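Local coordinates for protein catalase (Bacillus pumilus, PDB 4QOL) that breaks down hydrogen peroxide to water and oxygen at a haem group and also shows peroxidase-like reactivity toward phenolic substrates, at residues M73-R78 with W204-Y208; L227-E231 with K442-A446; N366-D370 with I382-P386. All blocks are in the same frame, centred on the assembly; numbering follows the deposited sequence.

Contact 1. Residues M73-R78 with W204-Y208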
ATOM      1  N   MET A  73     -17.115 -40.663   0.853  1.00 22.36           N
ATOM      2  CA  MET A  73     -18.167 -39.943   1.566  1.00 23.10           C
ATOM      3  C   MET A  73     -19.283 -39.578   0.628  1.00 22.28           C
ATOM      4  O   MET A  73     -20.105 -38.735   0.930  1.00 21.11           O
ATOM      5  CB  MET A  73     -17.559 -38.682   2.251  1.00 23.04           C
ATOM      6  CG  MET A  73     -16.715 -38.977   3.466  1.00 24.63           C
ATOM      7  SD  MET A  73     -17.727 -39.572   4.841  1.00 27.92           S
ATOM      8  CE  MET A  73     -16.874 -41.114   5.119  1.00 26.87           C
ATOM      9  N   GLU A  74     -19.286 -40.175  -0.566  1.00 21.61           N
ATOM     10  CA  GLU A  74     -20.236 -39.772  -1.604  1.00 23.92           C
ATOM     11  C   GLU A  74     -21.700 -39.895  -1.187  1.00 23.67           C
ATOM     12  O   GLU A  74     -22.572 -39.300  -1.808  1.00 23.02           O
ATOM     13  CB  GLU A  74     -19.967 -40.533  -2.909  1.00 27.50           C
ATOM     14  CG  GLU A  74     -20.524 -41.950  -2.939  1.00 31.12           C
ATOM     15  CD  GLU A  74     -19.780 -42.897  -1.960  1.00 33.38           C
ATOM     16  OE1 GLU A  74     -18.636 -42.567  -1.573  1.00 31.59           O
ATOM     17  OE2 GLU A  74     -20.282 -43.977  -1.583  1.00 33.21           O
ATOM     18  N   LYS A  75     -22.004 -40.725  -0.199  1.00 23.27           N
ATOM     19  CA  LYS A  75     -23.405 -40.837   0.254  1.00 24.58           C
ATOM     20  C   LYS A  75     -23.872 -39.526   0.836  1.00 23.66           C
ATOM     21  O   LYS A  75     -25.065 -39.211   0.829  1.00 21.84           O
ATOM     22  CB  LYS A  75     -23.530 -41.937   1.335  1.00 27.47           C
ATOM     23  CG  LYS A  75     -23.437 -43.379   0.845  1.00 32.48           C
ATOM     24  CD  LYS A  75     -23.623 -44.357   2.002  1.00 36.12           C
ATOM     25  CE  LYS A  75     -23.928 -45.780   1.522  1.00 40.94           C
ATOM     26  NZ  LYS A  75     -23.116 -46.293   0.377  1.00 43.13           N
ATOM     27  N   HIS A  76     -22.906 -38.736   1.357  1.00 22.60           N
ATOM     28  CA  HIS A  76     -23.210 -37.541   2.137  1.00 22.63           C
ATOM     29  C   HIS A  76     -22.707 -36.237   1.559  1.00 20.73           C
ATOM     30  O   HIS A  76     -23.305 -35.233   1.795  1.00 19.01           O
ATOM     31  CB  HIS A  76     -22.636 -37.646   3.536  1.00 21.78           C
ATOM     32  CG  HIS A  76     -22.922 -38.937   4.206  1.00 26.02           C
ATOM     33  ND1 HIS A  76     -24.203 -39.334   4.510  1.00 27.38           N
ATOM     34  CD2 HIS A  76     -22.099 -39.919   4.639  1.00 26.93           C
ATOM     35  CE1 HIS A  76     -24.157 -40.524   5.087  1.00 28.64           C
ATOM     36  NE2 HIS A  76     -22.891 -40.891   5.189  1.00 29.51           N
ATOM     37  N   THR A  77     -21.693 -36.303   0.714  1.00 20.69           N
ATOM     38  CA  THR A  77     -21.222 -35.120  -0.002  1.00 18.92           C
ATOM     39  C   THR A  77     -20.668 -35.446  -1.362  1.00 17.91           C
ATOM     40  O   THR A  77     -20.018 -36.456  -1.547  1.00 17.53           O
ATOM     41  CB  THR A  77     -20.103 -34.404   0.803  1.00 18.76           C
ATOM     42  OG1 THR A  77     -19.648 -33.252   0.067  1.00 18.03           O
ATOM     43  CG2 THR A  77     -18.957 -35.326   1.155  1.00 19.61           C
ATOM     44  N   ARG A  78     -20.959 -34.567  -2.316  1.00 18.13           N
ATOM     45  CA  ARG A  78     -20.454 -34.695  -3.673  1.00 19.60           C
ATOM     46  C   ARG A  78     -19.026 -34.165  -3.805  1.00 19.73           C
ATOM     47  O   ARG A  78     -18.495 -34.121  -4.904  1.00 19.52           O
ATOM     48  CB  ARG A  78     -21.376 -33.989  -4.716  1.00 22.48           C
ATOM     49  CG  ARG A  78     -21.455 -32.446  -4.632  1.00 23.82           C
ATOM     50  CD  ARG A  78     -22.370 -31.770  -5.679  1.00 28.24           C
ATOM     51  NE  ARG A  78     -21.602 -31.549  -6.900  1.00 33.87           N
ATOM     52  CZ  ARG A  78     -21.838 -30.641  -7.842  1.00 37.57           C
ATOM     53  NH1 ARG A  78     -22.827 -29.773  -7.738  1.00 38.71           N
ATOM     54  NH2 ARG A  78     -21.022 -30.596  -8.903  1.00 39.11           N
ATOM     55  N   TRP A 204     -23.084 -30.568   4.316  1.00 17.38           N
ATOM     56  CA  TRP A 204     -22.630 -31.464   3.271  1.00 16.98           C
ATOM     57  C   TRP A 204     -23.815 -31.740   2.385  1.00 17.19           C
ATOM     58  O   TRP A 204     -24.899 -32.030   2.879  1.00 19.17           O
ATOM     59  CB  TRP A 204     -22.074 -32.737   3.879  1.00 16.62           C
ATOM     60  CG  TRP A 204     -20.641 -32.726   4.124  1.00 17.52           C
ATOM     61  CD1 TRP A 204     -19.740 -31.625   4.095  1.00 17.59           C
ATOM     62  CD2 TRP A 204     -19.854 -33.852   4.468  1.00 17.44           C
ATOM     63  NE1 TRP A 204     -18.473 -32.058   4.378  1.00 17.06           N
ATOM     64  CE2 TRP A 204     -18.505 -33.403   4.642  1.00 15.89           C
ATOM     65  CE3 TRP A 204     -20.116 -35.178   4.633  1.00 16.43           C
ATOM     66  CZ2 TRP A 204     -17.479 -34.263   4.893  1.00 17.28           C
ATOM     67  CZ3 TRP A 204     -19.074 -36.027   5.025  1.00 17.42           C
ATOM     68  CH2 TRP A 204     -17.779 -35.556   5.128  1.00 16.67           C
ATOM     69  N   VAL A 205     -23.635 -31.594   1.078  1.00 18.39           N
ATOM     70  CA  VAL A 205     -24.689 -31.750   0.133  1.00 18.29           C
ATOM     71  C   VAL A 205     -24.229 -32.828  -0.846  1.00 18.79           C
ATOM     72  O   VAL A 205     -23.198 -32.684  -1.473  1.00 16.31           O
ATOM     73  CB  VAL A 205     -25.019 -30.448  -0.644  1.00 19.21           C
ATOM     74  CG1 VAL A 205     -26.264 -30.679  -1.507  1.00 20.06           C
ATOM     75  CG2 VAL A 205     -25.231 -29.294   0.331  1.00 19.06           C
ATOM     76  N   ASN A 206     -25.060 -33.862  -1.019  1.00 18.16           N
ATOM     77  CA  ASN A 206     -24.730 -34.964  -1.971  1.00 19.01           C
ATOM     78  C   ASN A 206     -25.275 -34.766  -3.427  1.00 19.85           C
ATOM     79  O   ASN A 206     -25.888 -33.757  -3.742  1.00 19.63           O
ATOM     80  CB  ASN A 206     -25.136 -36.309  -1.379  1.00 20.73           C
ATOM     81  CG  ASN A 206     -26.658 -36.568  -1.392  1.00 20.22           C
ATOM     82  OD1 ASN A 206     -27.449 -35.844  -1.971  1.00 21.51           O
ATOM     83  ND2 ASN A 206     -27.045 -37.596  -0.686  1.00 21.12           N
ATOM     84  N   LYS A 207     -24.999 -35.722  -4.301  1.00 19.76           N
ATOM     85  CA  LYS A 207     -25.375 -35.551  -5.707  1.00 22.72           C
ATOM     86  C   LYS A 207     -26.901 -35.492  -5.917  1.00 23.46           C
ATOM     87  O   LYS A 207     -27.349 -35.101  -6.965  1.00 26.01           O
ATOM     88  CB  LYS A 207     -24.800 -36.702  -6.572  1.00 23.90           C
ATOM     89  CG  LYS A 207     -25.449 -38.060  -6.352  1.00 25.76           C
ATOM     90  CD  LYS A 207     -24.641 -39.166  -7.038  1.00 28.77           C
ATOM     91  CE  LYS A 207     -25.202 -40.546  -6.883  1.00 30.96           C
ATOM     92  NZ  LYS A 207     -24.632 -41.634  -7.764  1.00 33.14           N
ATOM     93  N   TYR A 208     -27.669 -35.945  -4.935  1.00 24.34           N
ATOM     94  CA  TYR A 208     -29.149 -35.876  -5.037  1.00 26.70           C
ATOM     95  C   TYR A 208     -29.672 -34.565  -4.446  1.00 27.34           C
ATOM     96  O   TYR A 208     -30.876 -34.340  -4.426  1.00 27.79           O
ATOM     97  CB  TYR A 208     -29.765 -37.040  -4.289  1.00 28.74           C
ATOM     98  CG  TYR A 208     -29.347 -38.382  -4.835  1.00 28.42           C
ATOM     99  CD1 TYR A 208     -29.729 -38.765  -6.107  1.00 32.18           C
ATOM    100  CD2 TYR A 208     -28.539 -39.240  -4.106  1.00 29.22           C
ATOM    101  CE1 TYR A 208     -29.357 -40.007  -6.601  1.00 31.03           C
ATOM    102  CE2 TYR A 208     -28.140 -40.481  -4.611  1.00 29.99           C
ATOM    103  CZ  TYR A 208     -28.559 -40.857  -5.861  1.00 30.78           C
ATOM    104  OH  TYR A 208     -28.188 -42.073  -6.392  1.00 32.29           O
TER
HETATM  105  O   HOH W   1     -22.668 -37.252  -3.759  1.00 16.36           O

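Contact 2. Residues L227-E231 with K442-A446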
ATOM      1  N   LEU A 227       0.876 -29.097  28.243  1.00 19.72           N
ATOM      2  CA  LEU A 227       1.827 -28.581  29.228  1.00 19.60           C
ATOM      3  C   LEU A 227       1.125 -27.905  30.388  1.00 20.27           C
ATOM      4  O   LEU A 227       0.218 -27.075  30.196  1.00 19.50           O
ATOM      5  CB  LEU A 227       2.812 -27.553  28.624  1.00 20.53           C
ATOM      6  CG  LEU A 227       3.530 -27.980  27.344  1.00 21.39           C
ATOM      7  CD1 LEU A 227       4.361 -26.858  26.754  1.00 22.01           C
ATOM      8  CD2 LEU A 227       4.398 -29.197  27.591  1.00 23.41           C
ATOM      9  N   SER A 228       1.589 -28.235  31.616  1.00 18.99           N
ATOM     10  CA  SER A 228       1.206 -27.435  32.789  1.00 20.36           C
ATOM     11  C   SER A 228       1.828 -26.046  32.697  1.00 19.81           C
ATOM     12  O   SER A 228       2.738 -25.823  31.912  1.00 20.95           O
ATOM     13  CB  SER A 228       1.674 -28.123  34.083  1.00 20.10           C
ATOM     14  OG  SER A 228       3.110 -28.087  34.135  1.00 21.69           O
ATOM     15  N   MET A 229       1.363 -25.114  33.522  1.00 19.72           N
ATOM     16  CA  MET A 229       1.993 -23.814  33.559  1.00 21.17           C
ATOM     17  C   MET A 229       3.478 -23.937  33.802  1.00 22.47           C
ATOM     18  O   MET A 229       4.268 -23.209  33.199  1.00 23.29           O
ATOM     19  CB  MET A 229       1.327 -22.883  34.565  1.00 23.80           C
ATOM     20  CG  MET A 229      -0.116 -22.531  34.215  1.00 25.28           C
ATOM     21  SD  MET A 229      -0.902 -21.368  35.361  1.00 31.25           S
ATOM     22  CE  MET A 229       0.229 -20.015  35.448  1.00 30.91           C
ATOM     23  N   GLU A 230       3.861 -24.771  34.776  1.00 23.05           N
ATOM     24  CA  GLU A 230       5.286 -24.899  35.134  1.00 23.64           C
ATOM     25  C   GLU A 230       6.108 -25.610  34.040  1.00 21.64           C
ATOM     26  O   GLU A 230       7.199 -25.182  33.740  1.00 23.13           O
ATOM     27  CB  GLU A 230       5.482 -25.550  36.516  1.00 28.40           C
ATOM     28  CG  GLU A 230       4.339 -26.359  37.062  1.00 35.89           C
ATOM     29  CD  GLU A 230       3.056 -25.577  37.399  1.00 37.31           C
ATOM     30  OE1 GLU A 230       2.012 -26.068  36.942  1.00 37.27           O
ATOM     31  OE2 GLU A 230       3.064 -24.524  38.111  1.00 41.21           O
ATOM     32  N   GLU A 231       5.547 -26.604  33.383  1.00 21.72           N
ATOM     33  CA  GLU A 231       6.207 -27.211  32.194  1.00 21.55           C
ATOM     34  C   GLU A 231       6.384 -26.219  31.040  1.00 20.06           C
ATOM     35  O   GLU A 231       7.490 -26.089  30.442  1.00 19.61           O
ATOM     36  CB  GLU A 231       5.450 -28.409  31.673  1.00 25.30           C
ATOM     37  CG  GLU A 231       5.508 -29.566  32.641  1.00 28.58           C
ATOM     38  CD  GLU A 231       4.504 -30.658  32.399  1.00 31.49           C
ATOM     39  OE1 GLU A 231       3.491 -30.485  31.670  1.00 27.33           O
ATOM     40  OE2 GLU A 231       4.755 -31.726  33.003  1.00 36.61           O
ATOM     41  N   LYS A 442      -6.468 -24.420  39.288  1.00 20.49           N
ATOM     42  CA  LYS A 442      -5.153 -23.780  39.458  1.00 20.81           C
ATOM     43  C   LYS A 442      -4.888 -22.718  38.358  1.00 19.36           C
ATOM     44  O   LYS A 442      -4.454 -21.620  38.619  1.00 19.70           O
ATOM     45  CB  LYS A 442      -4.099 -24.885  39.366  1.00 22.40           C
ATOM     46  CG  LYS A 442      -2.656 -24.405  39.386  1.00 27.65           C
ATOM     47  CD  LYS A 442      -1.725 -25.555  39.031  1.00 29.45           C
ATOM     48  CE  LYS A 442      -0.296 -25.238  39.465  1.00 37.02           C
ATOM     49  NZ  LYS A 442       0.359 -24.263  38.544  1.00 40.88           N
ATOM     50  N   ASN A 443      -5.191 -23.091  37.103  1.00 20.00           N
ATOM     51  CA  ASN A 443      -4.896 -22.192  35.951  1.00 18.35           C
ATOM     52  C   ASN A 443      -5.822 -20.985  35.945  1.00 17.79           C
ATOM     53  O   ASN A 443      -5.395 -19.856  35.754  1.00 18.12           O
ATOM     54  CB  ASN A 443      -5.072 -22.957  34.656  1.00 20.47           C
ATOM     55  CG  ASN A 443      -4.071 -24.071  34.478  1.00 19.62           C
ATOM     56  OD1 ASN A 443      -3.000 -24.065  35.081  1.00 22.11           O
ATOM     57  ND2 ASN A 443      -4.389 -25.016  33.575  1.00 18.17           N
ATOM     58  N   LEU A 444      -7.092 -21.221  36.293  1.00 16.95           N
ATOM     59  CA  LEU A 444      -8.055 -20.119  36.456  1.00 17.54           C
ATOM     60  C   LEU A 444      -7.705 -19.198  37.586  1.00 17.59           C
ATOM     61  O   LEU A 444      -7.772 -17.998  37.465  1.00 19.00           O
ATOM     62  CB  LEU A 444      -9.477 -20.640  36.645  1.00 18.76           C
ATOM     63  CG  LEU A 444     -10.166 -21.216  35.404  1.00 17.51           C
ATOM     64  CD1 LEU A 444     -11.422 -21.933  35.837  1.00 17.11           C
ATOM     65  CD2 LEU A 444     -10.522 -20.147  34.375  1.00 19.20           C
ATOM     66  N   THR A 445      -7.304 -19.778  38.724  1.00 19.06           N
ATOM     67  CA  THR A 445      -6.959 -18.962  39.884  1.00 17.93           C
ATOM     68  C   THR A 445      -5.784 -18.040  39.596  1.00 17.77           C
ATOM     69  O   THR A 445      -5.797 -16.840  39.946  1.00 18.39           O
ATOM     70  CB  THR A 445      -6.655 -19.896  41.118  1.00 20.00           C
ATOM     71  OG1 THR A 445      -7.827 -20.667  41.445  1.00 19.10           O
ATOM     72  CG2 THR A 445      -6.188 -19.113  42.296  1.00 20.91           C
ATOM     73  N   ALA A 446      -4.765 -18.568  38.959  1.00 17.47           N
ATOM     74  CA  ALA A 446      -3.590 -17.776  38.631  1.00 17.90           C
ATOM     75  C   ALA A 446      -3.937 -16.609  37.709  1.00 18.24           C
ATOM     76  O   ALA A 446      -3.321 -15.568  37.763  1.00 21.81           O
ATOM     77  CB  ALA A 446      -2.514 -18.638  37.999  1.00 18.83           C
TER
HETATM   78  O   HOH W   2      -1.164 -26.284  34.816  1.00 25.41           O

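Contact 3. Residues N366-D370 with I382-P386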
ATOM      1  N   ASN A 366     -11.273 -16.458 -15.567  1.00 16.57           N
ATOM      2  CA  ASN A 366     -12.331 -15.484 -15.337  1.00 14.98           C
ATOM      3  C   ASN A 366     -12.032 -14.142 -15.941  1.00 14.93           C
ATOM      4  O   ASN A 366     -11.084 -13.989 -16.679  1.00 15.56           O
ATOM      5  CB  ASN A 366     -12.730 -15.475 -13.834  1.00 15.15           C
ATOM      6  CG  ASN A 366     -11.646 -15.011 -12.940  1.00 16.28           C
ATOM      7  OD1 ASN A 366     -10.942 -14.041 -13.260  1.00 15.10           O
ATOM      8  ND2 ASN A 366     -11.514 -15.681 -11.825  1.00 17.67           N
ATOM      9  N   ASN A 367     -12.920 -13.183 -15.726  1.00 14.95           N
ATOM     10  CA  ASN A 367     -12.785 -11.869 -16.346  1.00 14.30           C
ATOM     11  C   ASN A 367     -12.196 -10.795 -15.432  1.00 14.90           C
ATOM     12  O   ASN A 367     -12.316  -9.611 -15.765  1.00 16.89           O
ATOM     13  CB  ASN A 367     -14.132 -11.460 -16.900  1.00 15.16           C
ATOM     14  CG  ASN A 367     -14.548 -12.398 -18.057  1.00 15.50           C
ATOM     15  OD1 ASN A 367     -15.664 -13.036 -18.076  1.00 17.96           O
ATOM     16  ND2 ASN A 367     -13.662 -12.538 -19.005  1.00 14.35           N
ATOM     17  N   GLN A 368     -11.651 -11.225 -14.308  1.00 13.51           N
ATOM     18  CA  GLN A 368     -10.961 -10.268 -13.425  1.00 13.65           C
ATOM     19  C   GLN A 368      -9.728  -9.787 -14.136  1.00 13.78           C
ATOM     20  O   GLN A 368      -9.180 -10.465 -15.021  1.00 14.87           O
ATOM     21  CB  GLN A 368     -10.621 -10.944 -12.108  1.00 13.88           C
ATOM     22  CG  GLN A 368     -11.894 -11.434 -11.366  1.00 14.20           C
ATOM     23  CD  GLN A 368     -11.584 -12.038 -10.018  1.00 15.32           C
ATOM     24  OE1 GLN A 368     -10.518 -11.735  -9.424  1.00 14.53           O
ATOM     25  NE2 GLN A 368     -12.445 -12.965  -9.576  1.00 15.97           N
ATOM     26  N   GLN A 369      -9.235  -8.637 -13.727  1.00 12.71           N
ATOM     27  CA  GLN A 369      -8.060  -8.102 -14.348  1.00 12.29           C
ATOM     28  C   GLN A 369      -7.311  -7.148 -13.426  1.00 12.71           C
ATOM     29  O   GLN A 369      -7.863  -6.571 -12.532  1.00 12.73           O
ATOM     30  CB  GLN A 369      -8.355  -7.369 -15.653  1.00 13.25           C
ATOM     31  CG  GLN A 369      -9.128  -6.119 -15.415  1.00 14.54           C
ATOM     32  CD  GLN A 369      -9.475  -5.425 -16.702  1.00 16.41           C
ATOM     33  OE1 GLN A 369      -9.290  -5.984 -17.807  1.00 19.24           O
ATOM     34  NE2 GLN A 369      -9.863  -4.190 -16.586  1.00 16.58           N
ATOM     35  N   ASP A 370      -6.039  -6.974 -13.763  1.00 12.93           N
ATOM     36  CA  ASP A 370      -5.220  -5.859 -13.284  1.00 13.00           C
ATOM     37  C   ASP A 370      -4.970  -5.970 -11.753  1.00 12.77           C
ATOM     38  O   ASP A 370      -4.871  -7.092 -11.192  1.00 12.01           O
ATOM     39  CB  ASP A 370      -5.872  -4.475 -13.598  1.00 13.82           C
ATOM     40  CG  ASP A 370      -6.089  -4.216 -15.106  1.00 14.56           C
ATOM     41  OD1 ASP A 370      -5.666  -5.070 -15.899  1.00 17.11           O
ATOM     42  OD2 ASP A 370      -6.666  -3.138 -15.448  1.00 15.20           O
ATOM     43  N   ILE A 382     -11.338  -9.879 -24.413  1.00 15.54           N
ATOM     44  CA  ILE A 382     -12.680 -10.155 -23.857  1.00 16.21           C
ATOM     45  C   ILE A 382     -12.506 -10.406 -22.358  1.00 17.02           C
ATOM     46  O   ILE A 382     -11.958 -11.428 -21.910  1.00 16.23           O
ATOM     47  CB  ILE A 382     -13.374 -11.362 -24.559  1.00 18.13           C
ATOM     48  CG1 ILE A 382     -13.335 -11.217 -26.071  1.00 18.66           C
ATOM     49  CG2 ILE A 382     -14.819 -11.534 -24.096  1.00 18.22           C
ATOM     50  CD1 ILE A 382     -13.924  -9.942 -26.570  1.00 17.85           C
ATOM     51  N   ASN A 383     -13.001  -9.436 -21.601  1.00 15.00           N
ATOM     52  CA  ASN A 383     -12.954  -9.481 -20.153  1.00 15.32           C
ATOM     53  C   ASN A 383     -14.295  -9.190 -19.521  1.00 15.02           C
ATOM     54  O   ASN A 383     -14.406  -8.566 -18.486  1.00 15.02           O
ATOM     55  CB  ASN A 383     -11.888  -8.444 -19.702  1.00 15.57           C
ATOM     56  CG  ASN A 383     -12.227  -7.043 -20.129  1.00 14.58           C
ATOM     57  OD1 ASN A 383     -13.162  -6.813 -20.801  1.00 15.17           O
ATOM     58  ND2 ASN A 383     -11.401  -6.069 -19.727  1.00 14.62           N
ATOM     59  N   TYR A 384     -15.337  -9.596 -20.245  1.00 15.40           N
ATOM     60  CA  TYR A 384     -16.728  -9.290 -19.878  1.00 14.72           C
ATOM     61  C   TYR A 384     -17.576 -10.499 -20.318  1.00 15.56           C
ATOM     62  O   TYR A 384     -17.254 -11.176 -21.290  1.00 16.79           O
ATOM     63  CB  TYR A 384     -17.236  -7.960 -20.491  1.00 13.80           C
ATOM     64  CG  TYR A 384     -17.339  -8.034 -22.017  1.00 14.53           C
ATOM     65  CD1 TYR A 384     -18.456  -8.562 -22.609  1.00 15.14           C
ATOM     66  CD2 TYR A 384     -16.267  -7.639 -22.810  1.00 14.33           C
ATOM     67  CE1 TYR A 384     -18.492  -8.668 -23.986  1.00 15.90           C
ATOM     68  CE2 TYR A 384     -16.288  -7.728 -24.180  1.00 15.98           C
ATOM     69  CZ  TYR A 384     -17.431  -8.288 -24.766  1.00 15.59           C
ATOM     70  OH  TYR A 384     -17.475  -8.425 -26.147  1.00 16.56           O
ATOM     71  N   GLU A 385     -18.604 -10.785 -19.556  1.00 15.75           N
ATOM     72  CA  GLU A 385     -19.572 -11.853 -19.842  1.00 16.30           C
ATOM     73  C   GLU A 385     -20.899 -11.301 -19.381  1.00 16.72           C
ATOM     74  O   GLU A 385     -20.995 -10.764 -18.296  1.00 17.07           O
ATOM     75  CB  GLU A 385     -19.212 -13.108 -19.019  1.00 16.30           C
ATOM     76  CG  GLU A 385     -19.902 -14.429 -19.371  1.00 18.00           C
ATOM     77  CD  GLU A 385     -21.311 -14.573 -18.865  1.00 18.43           C
ATOM     78  OE1 GLU A 385     -22.138 -15.221 -19.617  1.00 18.01           O
ATOM     79  OE2 GLU A 385     -21.640 -14.103 -17.758  1.00 18.75           O
ATOM     80  N   PRO A 386     -21.966 -11.529 -20.145  1.00 16.42           N
ATOM     81  CA  PRO A 386     -22.033 -12.350 -21.402  1.00 16.71           C
ATOM     82  C   PRO A 386     -21.305 -11.739 -22.607  1.00 17.28           C
ATOM     83  O   PRO A 386     -21.132 -10.517 -22.683  1.00 17.03           O
ATOM     84  CB  PRO A 386     -23.517 -12.416 -21.659  1.00 16.51           C
ATOM     85  CG  PRO A 386     -24.053 -11.191 -21.101  1.00 16.30           C
ATOM     86  CD  PRO A 386     -23.309 -11.003 -19.795  1.00 16.40           C
TER
HETATM   87  O   HOH W   3     -11.198 -13.388 -19.661  1.00 33.67           O
HETATM   88  O   HOH W   4     -14.219 -13.919 -21.278  1.00 23.89           O

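Contact 1. Residues M73-R78 with W204-Y208
In the antiparallel β-barrel of the catalase fold, the loop that joins strands 60-69 and 88-96 folds back so that Met-73, His-76 and Thr-77 pack against one face and an edge of the indole of Trp-204, near the end of strand 202-205. The methyl CG2 of Thr-77 stands over one face of the six-membered ring, 3.7 Å from its centroid, in a CH-pi contact. The threonine rotamer parts its two branches: with OG1 anti to the backbone N (chi1 179°), the hydroxyl is turned to Gly-324 O while the methyl drops onto the ring. Two other groups meet the indole at its rim instead: Met-73 SD lies 3.8 Å from Trp-204 CZ3 as an edge-on Met-aromatic contact, and His-76 CB comes within 3.7 Å of Trp-204 CE3.

Beyond the indole the contact turns polar. Arg-78 N donates to Val-205 O at 3.0 Å, joining the two backbones. Asn-206 ND2 gives an almost straight bond to Lys-75 O (3.0 Å, 175°), leaving in the plane of its own amide but reaching the carbonyl from above its plane. ND2 also bonds Glu-210 OE1; at the other end of the amide, OD1 accepts from Tyr-208 N in an Asx turn. A water accepts from Lys-207 N (2.8 Å) and donates to Glu-74 O. Within the same loop, Glu-74 OE1 bonds Ser-72 OG, a residue of the sodium site.

One loop therefore presents carbon and sulfur to the buried indole and backbone carbonyls to an amide and a water, and the bonds at both ends of the Asn-206 amide probably fix its rotation.

Contact 2. Residues L227-E231 with K442-A446
Lys-442 NZ faces the carboxylate of Glu-230 across the gap between two helices, forming a salt bridge at the protein surface. It reaches OE2 at 2.8 Å through the syn lone pair, and its second bond, to OE1, is weak. Beside this ion pair Met-229 and Asn-443 run alongside each other, pointing opposite ways, with Met-229 CG and SD both passing OD1 of Asn-443, the former at 3.4 Å. The thioether then bends at chi3 (52°), which turns CE to the methyl of Ala-446, 4.0 Å from its CB.

These side chains link the first turn of helix 229-236 to helix 434-448 of the C-terminal helical region. Ser-228 is the N-cap of the former, in a capping box with Glu-231: OG accepts from Glu-231 N at 3.0 Å, and Ser-228 N donates to Glu-231 OE1. The start of a helix would probably also suit the negative charge of Glu-230. A water that accepts from Met-229 N donates to Asn-443 OD1 at 2.9 Å. The other end of that amide is fixed by Phe-182 O and Asp-184 OD1, while Leu-444 packs on helix 468-478.

Contact 3. Residues N366-D370 with I382-P386
The amide of Asn-367 lies with one face over the Asn-383–Tyr-384 peptide link, the two planes roughly parallel. Its CG sits almost directly over Tyr-384 N at 3.6 Å, and its ND2 is 3.3 Å from Asn-383 CA. The backbone nitrogen beneath, Tyr-384 N, is buried here and has no hydrogen-bond partner in the model. At the rim, Asn-367 OD1 touches Glu-385 CB at 3.7 Å, and ND2 donates to a water at 2.7 Å. Asn-367 CG is anti to its carbonyl carbon (chi1 -66°), which lays the amide along the facing chain.

A second pair of amides meets very differently. Asn-383 ND2 donates to Gln-369 OE1 at 2.9 Å, the acceptor close to the plane of the donor amide. Seen from the glutamine, the donor stands above the carbonyl plane, the two amides being inclined at 59°. Gln-369 is extended beyond CG, which carries OE1 across to segment 382-386. Upstream, Asn-366 OD1 accepts from Gln-368 N in an Asx turn.

Other subunits close round both segments. Tyr-384 OH bonds Asp-166 and Asn-383 O bonds His-148, both of the second subunit. From the third subunit, Gln-21 and Asn-20 bond Glu-385 OE2, while Thr-10 O accepts from Asn-366 ND2. Such an irregular segment, free of helix and strand and enclosed by neighbouring chains, including an N-terminal arm, is characteristic of the wrapping region of catalase tetramers, between barrel and C-terminal helices.

How the contacts relate
The three contacts illustrate how chemistry follows place in a fold. Contact 1 is partly buried at the barrel, and contact 2 is a surface contact between helices on the opposite side of the chain's centre, with about 44 Å between their centres. Contact 3 is also partly buried, but other subunits help to enclose it, whereas no other chain touches the first two. No segment is shared, and even contacts 1 and 3 stay about 18 Å apart at their nearest atoms. Aromatic packing with backbone bonds marks the first, a lysine-glutamate ion pair flanked by a methionine the second, and amides the third, which is nested in the chain loop closed by contact 2.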